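Local coordinates for protein JSC1_58120g3 ([Leptolyngbya] sp. JSC-1, PDB 6XHH) that binds a linear tetrapyrrole (bilin) in a cyanobacteriochrome GAF domain and probably senses light, with a dark state that absorbs far-red, at residues 84-89 with 158-163; 142-147 with 164-169. All coordinates share one frame; numbering follows the deposited sequence.

Contact 1: residues 84-89 with 158-163. With M1V (mesobiliverdin IX(alpha)), chain C.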
loop_
_atom_site.group_PDB
_atom_site.type_symbol
_atom_site.label_atom_id
_atom_site.label_comp_id
_atom_site.label_asym_id
_atom_site.label_seq_id
_atom_site.Cartn_x
_atom_site.Cartn_y
_atom_site.Cartn_z
ATOM N N ASN A 84 -5.685 10.894 -3.411
ATOM C CA ASN A 84 -5.891 9.921 -2.330
ATOM C C ASN A 84 -6.952 8.881 -2.680
ATOM O O ASN A 84 -7.769 8.481 -1.840
ATOM C CB ASN A 84 -6.240 10.602 -1.008
ATOM C CG ASN A 84 -6.056 9.668 0.168
ATOM O OD1 ASN A 84 -5.385 8.632 0.044
ATOM N ND2 ASN A 84 -6.661 10.005 1.304
ATOM N N GLN A 85 -6.926 8.416 -3.924
ATOM C CA GLN A 85 -7.746 7.266 -4.277
ATOM C C GLN A 85 -6.934 5.980 -4.102
ATOM O O GLN A 85 -5.741 5.950 -4.437
ATOM C CB GLN A 85 -8.243 7.387 -5.714
ATOM C CG GLN A 85 -9.220 8.542 -5.906
ATOM C CD GLN A 85 -10.180 8.302 -7.061
ATOM O OE1 GLN A 85 -10.740 7.208 -7.206
ATOM N NE2 GLN A 85 -10.371 9.322 -7.892
ATOM N N PRO A 86 -7.523 4.921 -3.554
ATOM C CA PRO A 86 -6.808 3.645 -3.450
ATOM C C PRO A 86 -6.833 2.895 -4.774
ATOM O O PRO A 86 -7.605 3.200 -5.688
ATOM C CB PRO A 86 -7.602 2.883 -2.387
ATOM C CG PRO A 86 -8.993 3.352 -2.590
ATOM C CD PRO A 86 -8.882 4.825 -2.998
ATOM N N PHE A 87 -5.977 1.877 -4.847
ATOM C CA PHE A 87 -5.925 0.925 -5.947
ATOM C C PHE A 87 -6.117 -0.470 -5.366
ATOM O O PHE A 87 -5.286 -0.934 -4.579
ATOM C CB PHE A 87 -4.593 1.043 -6.685
ATOM C CG PHE A 87 -4.531 0.275 -7.973
ATOM C CD1 PHE A 87 -5.371 0.594 -9.020
ATOM C CD2 PHE A 87 -3.622 -0.753 -8.134
ATOM C CE1 PHE A 87 -5.319 -0.101 -10.206
ATOM C CE2 PHE A 87 -3.570 -1.451 -9.322
ATOM C CZ PHE A 87 -4.406 -1.126 -10.361
ATOM N N VAL A 88 -7.202 -1.135 -5.752
ATOM C CA VAL A 88 -7.696 -2.333 -5.072
ATOM C C VAL A 88 -7.855 -3.443 -6.101
ATOM O O VAL A 88 -8.704 -3.340 -6.987
ATOM C CB VAL A 88 -9.030 -2.073 -4.364
ATOM C CG1 VAL A 88 -9.468 -3.307 -3.593
ATOM C CG2 VAL A 88 -8.932 -0.832 -3.454
ATOM N N VAL A 89 -7.046 -4.494 -5.993
ATOM C CA VAL A 89 -7.011 -5.570 -6.995
ATOM C C VAL A 89 -7.031 -6.926 -6.290
ATOM O O VAL A 89 -6.005 -7.379 -5.766
ATOM C CB VAL A 89 -5.790 -5.444 -7.906
ATOM C CG1 VAL A 89 -5.777 -6.585 -8.934
ATOM C CG2 VAL A 89 -5.786 -4.073 -8.587
ATOM N N ALA A 158 -13.867 -1.982 4.058
ATOM C CA ALA A 158 -13.405 -1.697 5.415
ATOM C C ALA A 158 -11.899 -1.916 5.558
ATOM O O ALA A 158 -11.220 -1.166 6.264
ATOM C CB ALA A 158 -14.170 -2.552 6.428
ATOM N N GLU A 159 -11.353 -2.946 4.904
ATOM C CA GLU A 159 -9.906 -3.119 4.893
ATOM C C GLU A 159 -9.206 -1.976 4.173
ATOM O O GLU A 159 -8.145 -1.514 4.605
ATOM C CB GLU A 159 -9.547 -4.443 4.226
ATOM C CG GLU A 159 -10.001 -5.615 5.030
ATOM C CD GLU A 159 -9.832 -6.909 4.274
ATOM O OE1 GLU A 159 -9.856 -6.884 3.033
ATOM O OE2 GLU A 159 -9.713 -7.949 4.924
ATOM N N VAL A 160 -9.765 -1.522 3.055
ATOM C CA VAL A 160 -9.131 -0.416 2.341
ATOM C C VAL A 160 -9.181 0.852 3.187
ATOM O O VAL A 160 -8.207 1.616 3.260
ATOM C CB VAL A 160 -9.806 -0.223 0.967
ATOM C CG1 VAL A 160 -9.143 0.907 0.217
ATOM C CG2 VAL A 160 -9.739 -1.512 0.153
ATOM N N GLN A 161 -10.304 1.084 3.862
ATOM C CA GLN A 161 -10.392 2.235 4.750
ATOM C C GLN A 161 -9.379 2.138 5.882
ATOM O O GLN A 161 -8.698 3.123 6.198
ATOM C CB GLN A 161 -11.821 2.370 5.285
ATOM C CG GLN A 161 -12.735 3.081 4.303
ATOM C CD GLN A 161 -14.125 2.473 4.182
ATOM O OE1 GLN A 161 -14.597 1.769 5.074
ATOM N NE2 GLN A 161 -14.786 2.748 3.061
ATOM N N LEU A 162 -9.236 0.952 6.486
ATOM C CA LEU A 162 -8.220 0.769 7.515
ATOM C C LEU A 162 -6.840 1.103 6.969
ATOM O O LEU A 162 -6.056 1.817 7.606
ATOM C CB LEU A 162 -8.266 -0.665 8.054
ATOM C CG LEU A 162 -7.353 -1.130 9.206
ATOM C CD1 LEU A 162 -5.936 -1.449 8.748
ATOM C CD2 LEU A 162 -7.316 -0.134 10.328
ATOM N N LEU A 163 -6.515 0.568 5.788
ATOM C CA LEU A 163 -5.195 0.809 5.215
ATOM C C LEU A 163 -4.936 2.291 5.034
ATOM O O LEU A 163 -3.825 2.770 5.280
ATOM C CB LEU A 163 -5.070 0.096 3.868
ATOM C CG LEU A 163 -4.565 -1.344 3.800
ATOM C CD1 LEU A 163 -4.522 -1.822 2.351
ATOM C CD2 LEU A 163 -3.180 -1.505 4.437
HETATM O OA M1V C . 6.144 -0.982 -14.202
HETATM C C1A M1V C . 5.395 -0.732 -15.135
HETATM N NA M1V C . 4.162 -0.230 -14.994
HETATM C C2A M1V C . 5.694 -0.913 -16.500
HETATM C CMA M1V C . 6.988 -1.459 -17.060
HETATM C C3A M1V C . 4.587 -0.505 -17.240
HETATM C CAA M1V C . 4.431 -0.520 -18.713
HETATM C CBA M1V C . 4.214 0.881 -19.288
HETATM C C4A M1V C . 3.577 -0.061 -16.253
HETATM C CHA M1V C . 2.343 0.434 -16.578
HETATM C C1B M1V C . 1.255 0.919 -15.724
HETATM C C2B M1V C . 0.014 1.336 -16.274
HETATM C CMB M1V C . -0.353 1.320 -17.739
HETATM C C3B M1V C . -0.779 1.731 -15.240
HETATM C CAB M1V C . -2.203 2.248 -15.342
HETATM C CBB M1V C . -3.191 1.182 -14.839
HETATM C CGB M1V C . -3.233 0.005 -15.789
HETATM O O2B M1V C . -3.720 0.146 -16.937
HETATM O O1B M1V C . -2.791 -1.118 -15.458
HETATM N NB M1V C . 1.203 1.072 -14.392
HETATM C C4B M1V C . -0.008 1.564 -14.051
HETATM C CHB M1V C . -0.524 1.892 -12.788
HETATM C C1C M1V C . -0.060 1.639 -11.489
HETATM C C2C M1V C . -0.878 1.775 -10.360
HETATM C CAC M1V C . -2.306 2.277 -10.384
HETATM C CBC M1V C . -2.142 3.823 -10.432
HETATM C CGC M1V C . -3.362 4.598 -10.907
HETATM O O2C M1V C . -4.425 4.004 -11.199
HETATM O O1C M1V C . -3.321 5.849 -11.026
HETATM C C3C M1V C . -0.102 1.448 -9.250
HETATM C CMC M1V C . -0.590 1.461 -7.828
HETATM N NC M1V C . 1.184 1.210 -11.081
HETATM C C4C M1V C . 1.178 1.083 -9.715
HETATM C CHC M1V C . 2.369 0.679 -9.045
HETATM C C1D M1V C . 2.581 0.310 -7.740
HETATM C C2D M1V C . 3.706 0.671 -6.949
HETATM C CMD M1V C . 4.837 1.569 -7.387
HETATM N ND M1V C . 1.779 -0.535 -6.986
HETATM C C4D M1V C . 2.343 -0.679 -5.768
HETATM O OD M1V C . 1.856 -1.378 -4.878
HETATM C C3D M1V C . 3.557 0.080 -5.732
HETATM C CAD M1V C . 4.494 0.223 -4.559
HETATM C CBD M1V C . 5.309 -1.043 -4.414
#

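Contact 2: residues 142-147 with 164-169. With M1V (mesobiliverdin IX(alpha)), chain C.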
loop_
_atom_site.group_PDB
_atom_site.type_symbol
_atom_site.label_atom_id
_atom_site.label_comp_id
_atom_site.label_asym_id
_atom_site.label_seq_id
_atom_site.Cartn_x
_atom_site.Cartn_y
_atom_site.Cartn_z
ATOM N N GLY A 142 4.571 8.583 -0.597
ATOM C CA GLY A 142 4.837 7.207 -0.965
ATOM C C GLY A 142 3.563 6.400 -0.948
ATOM O O GLY A 142 2.462 6.955 -1.003
ATOM N N LEU A 143 3.729 5.078 -0.878
ATOM C CA LEU A 143 2.617 4.141 -0.924
ATOM C C LEU A 143 2.758 3.087 0.159
ATOM O O LEU A 143 3.865 2.602 0.424
ATOM C CB LEU A 143 2.538 3.449 -2.298
ATOM C CG LEU A 143 2.468 4.353 -3.530
ATOM C CD1 LEU A 143 2.647 3.545 -4.817
ATOM C CD2 LEU A 143 1.152 5.099 -3.548
ATOM N N LEU A 144 1.628 2.717 0.750
ATOM C CA LEU A 144 1.507 1.563 1.635
ATOM C C LEU A 144 0.739 0.489 0.877
ATOM O O LEU A 144 -0.391 0.736 0.427
ATOM C CB LEU A 144 0.791 1.938 2.935
ATOM C CG LEU A 144 0.373 0.829 3.902
ATOM C CD1 LEU A 144 1.574 0.138 4.524
ATOM C CD2 LEU A 144 -0.523 1.384 5.002
ATOM N N SER A 145 1.361 -0.676 0.703
ATOM C CA SER A 145 0.819 -1.763 -0.105
ATOM C C SER A 145 0.630 -2.999 0.757
ATOM O O SER A 145 1.538 -3.399 1.492
ATOM C CB SER A 145 1.734 -2.097 -1.300
ATOM O OG SER A 145 1.921 -0.939 -2.110
ATOM N N ALA A 146 -0.542 -3.602 0.643
ATOM C CA ALA A 146 -0.842 -4.925 1.171
ATOM C C ALA A 146 -0.895 -5.915 0.017
ATOM O O ALA A 146 -1.654 -5.713 -0.941
ATOM C CB ALA A 146 -2.183 -4.898 1.908
ATOM N N PHE A 147 -0.105 -6.981 0.103
ATOM C CA PHE A 147 0.061 -7.919 -1.002
ATOM C C PHE A 147 -0.290 -9.340 -0.563
ATOM O O PHE A 147 0.037 -9.762 0.553
ATOM C CB PHE A 147 1.518 -7.940 -1.519
ATOM C CG PHE A 147 1.998 -6.664 -2.172
ATOM C CD1 PHE A 147 1.246 -6.001 -3.133
ATOM C CD2 PHE A 147 3.248 -6.152 -1.848
ATOM C CE1 PHE A 147 1.743 -4.852 -3.758
ATOM C CE2 PHE A 147 3.740 -5.002 -2.458
ATOM C CZ PHE A 147 2.983 -4.360 -3.416
ATOM N N MET A 164 -5.957 3.033 4.589
ATOM C CA MET A 164 -5.805 4.465 4.391
ATOM C C MET A 164 -5.600 5.193 5.711
ATOM O O MET A 164 -4.834 6.158 5.763
ATOM C CB MET A 164 -7.021 5.018 3.643
ATOM C CG MET A 164 -7.161 4.457 2.215
ATOM S SD MET A 164 -8.641 4.972 1.310
ATOM C CE MET A 164 -8.373 6.730 1.173
ATOM N N ARG A 165 -6.244 4.733 6.791
ATOM C CA ARG A 165 -6.036 5.362 8.094
ATOM C C ARG A 165 -4.650 5.056 8.636
ATOM O O ARG A 165 -4.025 5.911 9.270
ATOM C CB ARG A 165 -7.094 4.899 9.095
ATOM C CG ARG A 165 -8.522 5.282 8.735
ATOM C CD ARG A 165 -8.718 6.782 8.681
ATOM N NE ARG A 165 -8.336 7.353 7.390
ATOM C CZ ARG A 165 -8.984 7.133 6.249
ATOM N NH1 ARG A 165 -10.049 6.345 6.223
ATOM N NH2 ARG A 165 -8.562 7.702 5.127
ATOM N N VAL A 166 -4.165 3.834 8.411
ATOM C CA VAL A 166 -2.801 3.497 8.807
ATOM C C VAL A 166 -1.799 4.350 8.036
ATOM O O VAL A 166 -0.832 4.871 8.605
ATOM C CB VAL A 166 -2.552 1.997 8.606
ATOM C CG1 VAL A 166 -1.088 1.670 8.850
ATOM C CG2 VAL A 166 -3.440 1.186 9.554
ATOM N N ALA A 167 -2.023 4.513 6.732
ATOM C CA ALA A 167 -1.146 5.373 5.947
ATOM C C ALA A 167 -1.197 6.813 6.452
ATOM O O ALA A 167 -0.178 7.514 6.460
ATOM C CB ALA A 167 -1.530 5.290 4.467
ATOM N N ASP A 168 -2.375 7.270 6.875
ATOM C CA ASP A 168 -2.478 8.574 7.525
ATOM C C ASP A 168 -1.535 8.664 8.722
ATOM O O ASP A 168 -0.814 9.654 8.888
ATOM C CB ASP A 168 -3.919 8.819 7.970
ATOM C CG ASP A 168 -4.846 9.175 6.817
ATOM O OD1 ASP A 168 -4.353 9.502 5.718
ATOM O OD2 ASP A 168 -6.075 9.135 7.040
ATOM N N GLN A 169 -1.546 7.637 9.577
ATOM C CA GLN A 169 -0.674 7.624 10.749
ATOM C C GLN A 169 0.797 7.635 10.348
ATOM O O GLN A 169 1.605 8.356 10.938
ATOM C CB GLN A 169 -0.987 6.401 11.609
ATOM C CG GLN A 169 -2.356 6.438 12.243
ATOM C CD GLN A 169 -2.629 7.767 12.922
ATOM O OE1 GLN A 169 -1.943 8.139 13.870
ATOM N NE2 GLN A 169 -3.613 8.503 12.416
HETATM O OA M1V C . 6.144 -0.982 -14.202
HETATM C C1A M1V C . 5.395 -0.732 -15.135
HETATM N NA M1V C . 4.162 -0.230 -14.994
HETATM C C2A M1V C . 5.694 -0.913 -16.500
HETATM C CMA M1V C . 6.988 -1.459 -17.060
HETATM C C3A M1V C . 4.587 -0.505 -17.240
HETATM C CAA M1V C . 4.431 -0.520 -18.713
HETATM C CBA M1V C . 4.214 0.881 -19.288
HETATM C C4A M1V C . 3.577 -0.061 -16.253
HETATM C CHA M1V C . 2.343 0.434 -16.578
HETATM C C1B M1V C . 1.255 0.919 -15.724
HETATM C C2B M1V C . 0.014 1.336 -16.274
HETATM C CMB M1V C . -0.353 1.320 -17.739
HETATM C C3B M1V C . -0.779 1.731 -15.240
HETATM C CAB M1V C . -2.203 2.248 -15.342
HETATM C CBB M1V C . -3.191 1.182 -14.839
HETATM C CGB M1V C . -3.233 0.005 -15.789
HETATM O O2B M1V C . -3.720 0.146 -16.937
HETATM O O1B M1V C . -2.791 -1.118 -15.458
HETATM N NB M1V C . 1.203 1.072 -14.392
HETATM C C4B M1V C . -0.008 1.564 -14.051
HETATM C CHB M1V C . -0.524 1.892 -12.788
HETATM C C1C M1V C . -0.060 1.639 -11.489
HETATM C C2C M1V C . -0.878 1.775 -10.360
HETATM C CAC M1V C . -2.306 2.277 -10.384
HETATM C CBC M1V C . -2.142 3.823 -10.432
HETATM C CGC M1V C . -3.362 4.598 -10.907
HETATM O O2C M1V C . -4.425 4.004 -11.199
HETATM O O1C M1V C . -3.321 5.849 -11.026
HETATM C C3C M1V C . -0.102 1.448 -9.250
HETATM C CMC M1V C . -0.590 1.461 -7.828
HETATM N NC M1V C . 1.184 1.210 -11.081
HETATM C C4C M1V C . 1.178 1.083 -9.715
HETATM C CHC M1V C . 2.369 0.679 -9.045
HETATM C C1D M1V C . 2.581 0.310 -7.740
HETATM C C2D M1V C . 3.706 0.671 -6.949
HETATM C CMD M1V C . 4.837 1.569 -7.387
HETATM N ND M1V C . 1.779 -0.535 -6.986
HETATM C C4D M1V C . 2.343 -0.679 -5.768
HETATM O OD M1V C . 1.856 -1.378 -4.878
HETATM C C3D M1V C . 3.557 0.080 -5.732
HETATM C CAD M1V C . 4.494 0.223 -4.559
HETATM C CBD M1V C . 5.309 -1.043 -4.414
#

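Contact 1: residues 84-89 with 158-163
Pro86 and Val160 bring the backbones of 84-89 and 158-163 to within 7.4 Å, CA to CA, where a loop running into strand 87-89, the outermost of the six-stranded sheet, passes a turn of helix 157-178. The helical turn keeps its own bonds, Leu162 N to Ala158 O and Leu163 N to Glu159 O, and what joins the two segments is apolar. Val160 divides its two methyls between two partners. Its CG1, anti to the backbone N (chi1 -179°), meets CB and CG of Pro86, 3.6 Å from Pro86 CB, the two side chains crossing at about a right angle. Its CG2 instead reaches tip to tip toward Val88, with Val88 CG2 3.8 Å away. Between these two inward residues, Phe87 projects from the other side of the strand into the bilin pocket. There the propionate carbon CAC of M1V sits over the centre of the phenyl ring, 3.6 Å above its plane, and the pyrrole methyl CMC lies 3.8 Å from Phe87 CD2. Without the phenyl ring, as with an alanine here, the CAC end of the propionate would probably lose the flat surface against it and be freer to turn. The Phe87 ring also meets that of His117, which is hydrogen-bonded to the bilin. Strand 87-89 pairs with strand 128-136 through Phe87 to Val131 and Val89 to Cys129, and Val88 bonds through its backbone to Thr97 of strand 95-100, whose Trp99 touches both Pro86 and Val160; helix 18-33 packs against Leu162 and Leu163.

Contact 2: residues 142-147 with 164-169
Leu144 packs against Val166 and Ala167 in the core of the GAF domain, where helix 157-178 lies on one face of the antiparallel sheet and the bilin pocket occupies the other. Strand 139-148 serves both sides by alternation: Leu144 points to the helix, whereas Leu143, Ser145 and Phe147 line the chromophore site. A single methyl makes the helix contact. Leu144 CD2 touches Val166 CG1 at 3.9 Å, the two side chains crossing at about a right angle, and it also approaches Ala167 CB at 4.1 Å. The small side chain of Ala167 is consistent with the close approach here, Leu144 CA to Ala167 CA 6.3 Å. Arg165, whose CB points away from the strand, binds Asp168 OD2 through NE in an almost straight hydrogen bond (171°) within a salt bridge, in the guanidinium plane but 35° out of the carboxylate plane, on the anti side of OD2; NH2 adds a weak second bond to the same oxygen. Val166 also reaches Leu5 and Val8 of helix 2-13. On the pocket side, Leu143 CD1 rests 3.7 Å from C3D of the bilin D ring. Phe147 presents its ring edge to the D-ring carbonyl, with CZ 3.5 Å from OD. Ser145 OG stands anti to its own carbonyl carbon, beside the backbone N (chi1 -58°), which turns the hydroxyl to the D-ring carbonyl; Ser145 OG donates a 2.8 Å hydrogen bond to M1V OD.

Contacts 1 and 2 lie about 8 Å apart, centre to centre, on successive parts of helix 157-178, and both join that helix to the same antiparallel sheet. Contact 1 uses strand 87-89, the outermost of the six-stranded sheet, and contact 2 the inner strand 139-148, with strand 128-136 between them. Along the chain the order is 84-89, 142-147, 158-163, 164-169, so the two pairings cross. They also touch directly: Leu163 O lies 3.6 Å from Leu144 CD2, and Pro86 CG packs near Met164 SD. Since both strands carry pocket residues on their other face, the helix-sheet core and the bilin site share one wall.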